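Local coordinates for colicin-m immunity protein (Escherichia coli, PDB 4AEQ) that protects Escherichia coli cells that carry the colicin M plasmid against the toxic action of colicin M, at residues 48-53 / 72-77. Residues are numbered along the deposited sequence; the frame is centred on the assembly and turned at random.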
loop_
_atom_site.group_PDB
_atom_site.type_symbol
_atom_site.label_atom_id
_atom_site.label_comp_id
_atom_site.label_asym_id
_atom_site.label_seq_id
_atom_site.Cartn_x
_atom_site.Cartn_y
_atom_site.Cartn_z
ATOM N N LYS A 48 2.296 -19.605 -1.426
ATOM C CA LYS A 48 1.659 -20.171 -0.246
ATOM C C LYS A 48 2.084 -19.340 0.952
ATOM O O LYS A 48 3.250 -18.960 1.054
ATOM C CB LYS A 48 2.093 -21.623 -0.043
ATOM C CG LYS A 48 1.750 -22.560 -1.202
ATOM C CD LYS A 48 0.246 -22.728 -1.359
ATOM C CE LYS A 48 -0.078 -23.703 -2.476
ATOM N NZ LYS A 48 0.545 -25.042 -2.256
ATOM N N ILE A 49 1.151 -19.060 1.857
ATOM C CA ILE A 49 1.455 -18.224 3.013
ATOM C C ILE A 49 1.550 -19.059 4.286
ATOM O O ILE A 49 0.641 -19.823 4.610
ATOM C CB ILE A 49 0.404 -17.115 3.222
ATOM C CG1 ILE A 49 0.207 -16.285 1.950
ATOM C CG2 ILE A 49 0.810 -16.216 4.380
ATOM C CD1 ILE A 49 1.464 -15.576 1.487
ATOM N N THR A 50 2.665 -18.917 4.994
ATOM C CA THR A 50 2.805 -19.544 6.299
ATOM C C THR A 50 2.897 -18.465 7.369
ATOM O O THR A 50 3.481 -17.407 7.159
ATOM C CB THR A 50 4.018 -20.490 6.371
ATOM O OG1 THR A 50 5.172 -19.834 5.840
ATOM C CG2 THR A 50 3.752 -21.756 5.570
ATOM N N TRP A 51 2.293 -18.734 8.515
ATOM C CA TRP A 51 2.184 -17.729 9.559
ATOM C C TRP A 51 3.188 -17.913 10.684
ATOM O O TRP A 51 3.589 -19.031 11.002
ATOM C CB TRP A 51 0.760 -17.690 10.113
ATOM C CG TRP A 51 -0.259 -17.437 9.056
ATOM C CD1 TRP A 51 -1.125 -18.344 8.518
ATOM C CD2 TRP A 51 -0.509 -16.194 8.386
ATOM N NE1 TRP A 51 -1.907 -17.741 7.563
ATOM C CE2 TRP A 51 -1.548 -16.427 7.461
ATOM C CE3 TRP A 51 0.045 -14.916 8.478
ATOM C CZ2 TRP A 51 -2.046 -15.418 6.639
ATOM C CZ3 TRP A 51 -0.454 -13.918 7.661
ATOM C CH2 TRP A 51 -1.488 -14.174 6.754
ATOM N N GLU A 52 3.611 -16.792 11.255
ATOM C CA GLU A 52 4.466 -16.791 12.429
ATOM C C GLU A 52 3.683 -16.140 13.563
ATOM O O GLU A 52 2.730 -15.399 13.316
ATOM C CB GLU A 52 5.758 -16.039 12.133
ATOM C CG GLU A 52 6.482 -16.594 10.915
ATOM C CD GLU A 52 7.759 -15.855 10.581
ATOM O OE1 GLU A 52 8.048 -14.820 11.221
ATOM O OE2 GLU A 52 8.475 -16.317 9.668
ATOM N N LYS A 53 4.045 -16.445 14.804
ATOM C CA LYS A 53 3.274 -15.953 15.941
ATOM C C LYS A 53 3.176 -14.431 15.961
ATOM O O LYS A 53 4.157 -13.728 15.730
ATOM C CB LYS A 53 3.847 -16.460 17.266
ATOM C CG LYS A 53 3.115 -15.905 18.481
ATOM C CD LYS A 53 3.718 -16.404 19.782
ATOM C CE LYS A 53 5.235 -16.342 19.745
ATOM N NZ LYS A 53 5.802 -16.149 21.104
ATOM N N LYS A 72 5.593 -15.823 6.035
ATOM C CA LYS A 72 6.504 -16.218 4.974
ATOM C C LYS A 72 5.692 -16.553 3.733
ATOM O O LYS A 72 4.648 -17.187 3.827
ATOM C CB LYS A 72 7.324 -17.432 5.404
ATOM C CG LYS A 72 8.356 -17.132 6.472
ATOM C CD LYS A 72 8.917 -18.407 7.083
ATOM C CE LYS A 72 7.884 -19.095 7.961
ATOM N NZ LYS A 72 8.430 -20.308 8.633
ATOM N N ALA A 73 6.164 -16.110 2.574
ATOM C CA ALA A 73 5.522 -16.445 1.310
ATOM C C ALA A 73 6.445 -17.376 0.532
ATOM O O ALA A 73 7.641 -17.115 0.430
ATOM C CB ALA A 73 5.229 -15.183 0.512
ATOM N N GLU A 74 5.888 -18.457 -0.007
ATOM C CA GLU A 74 6.676 -19.497 -0.663
ATOM C C GLU A 74 6.200 -19.744 -2.086
ATOM O O GLU A 74 5.035 -20.071 -2.310
ATOM C CB GLU A 74 6.603 -20.801 0.134
ATOM C CG GLU A 74 6.919 -20.637 1.607
ATOM C CD GLU A 74 5.767 -21.045 2.508
ATOM O OE1 GLU A 74 5.557 -22.265 2.692
ATOM O OE2 GLU A 74 5.076 -20.145 3.032
ATOM N N GLY A 75 7.096 -19.528 -3.044
ATOM C CA GLY A 75 6.866 -19.889 -4.429
ATOM C C GLY A 75 7.715 -21.079 -4.837
ATOM O O GLY A 75 8.496 -21.598 -4.039
ATOM N N PRO A 76 7.573 -21.523 -6.090
ATOM C CA PRO A 76 8.453 -22.590 -6.574
ATOM C C PRO A 76 9.895 -22.116 -6.750
ATOM O O PRO A 76 10.813 -22.934 -6.689
ATOM C CB PRO A 76 7.838 -22.964 -7.925
ATOM C CG PRO A 76 7.100 -21.743 -8.361
ATOM C CD PRO A 76 6.602 -21.084 -7.104
ATOM N N ASP A 77 10.088 -20.821 -6.987
ATOM C CA ASP A 77 11.426 -20.272 -7.187
ATOM C C ASP A 77 12.086 -19.753 -5.911
ATOM O O ASP A 77 13.280 -19.453 -5.911
ATOM C CB ASP A 77 11.391 -19.137 -8.214
ATOM C CG ASP A 77 11.190 -19.634 -9.629
ATOM O OD1 ASP A 77 10.635 -20.740 -9.802
ATOM O OD2 ASP A 77 11.587 -18.917 -10.574
#
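Lys48 and Thr50 each form a hydrogen-bonded antiparallel pair, with Glu74 and Lys72 respectively, while Ile49 and Ala73 make the non-hydrogen-bonded pair between them. The axes of strands 48-51 and 72-74 come within 4.8 Å, their N-to-C directions 153° apart, and each outer pair is closed by two backbone bonds; Thr50 N to Lys72 O is 2.9 Å and nearly straight at 172°. At the central pair, Ala73 CA lies 3.4 Å from Lys48 O in a CA-H...O contact.

On the face bearing Lys48, Thr50, Lys72 and Glu74, in the conformer of Thr50 described here, OG1 donates to Glu74 OE2 over 2.8 Å, meeting the carboxylate from above its plane. The glutamate chain bends at chi2 (120°), which folds its carboxylate back over the backbone and brings OE2 2.9 Å from Lys48 O; two acceptors so close would probably favour a protonated carboxylate or cost some strain. In the same Thr50 conformer, Lys72 CB lies 3.3 Å from OG1 of Thr50. The end of Glu52 lies across the aliphatic part of Lys72 at about a right angle, the position of its OE2 being less certain. On the opposite face the contact is apolar, Ile49 CD1 resting 3.9 Å from Ala73 CB.

This pairing places 48-51 at one edge of the four-stranded antiparallel sheet within this chain of the YebF/Cmi family, while Ala73 bonds through its backbone to Arg80 of strand 79-87 on the other side. Tyr28 of the second subunit, from its helix 17-42, packs on Ile49 and Ala73, bringing their face into the dimer interface.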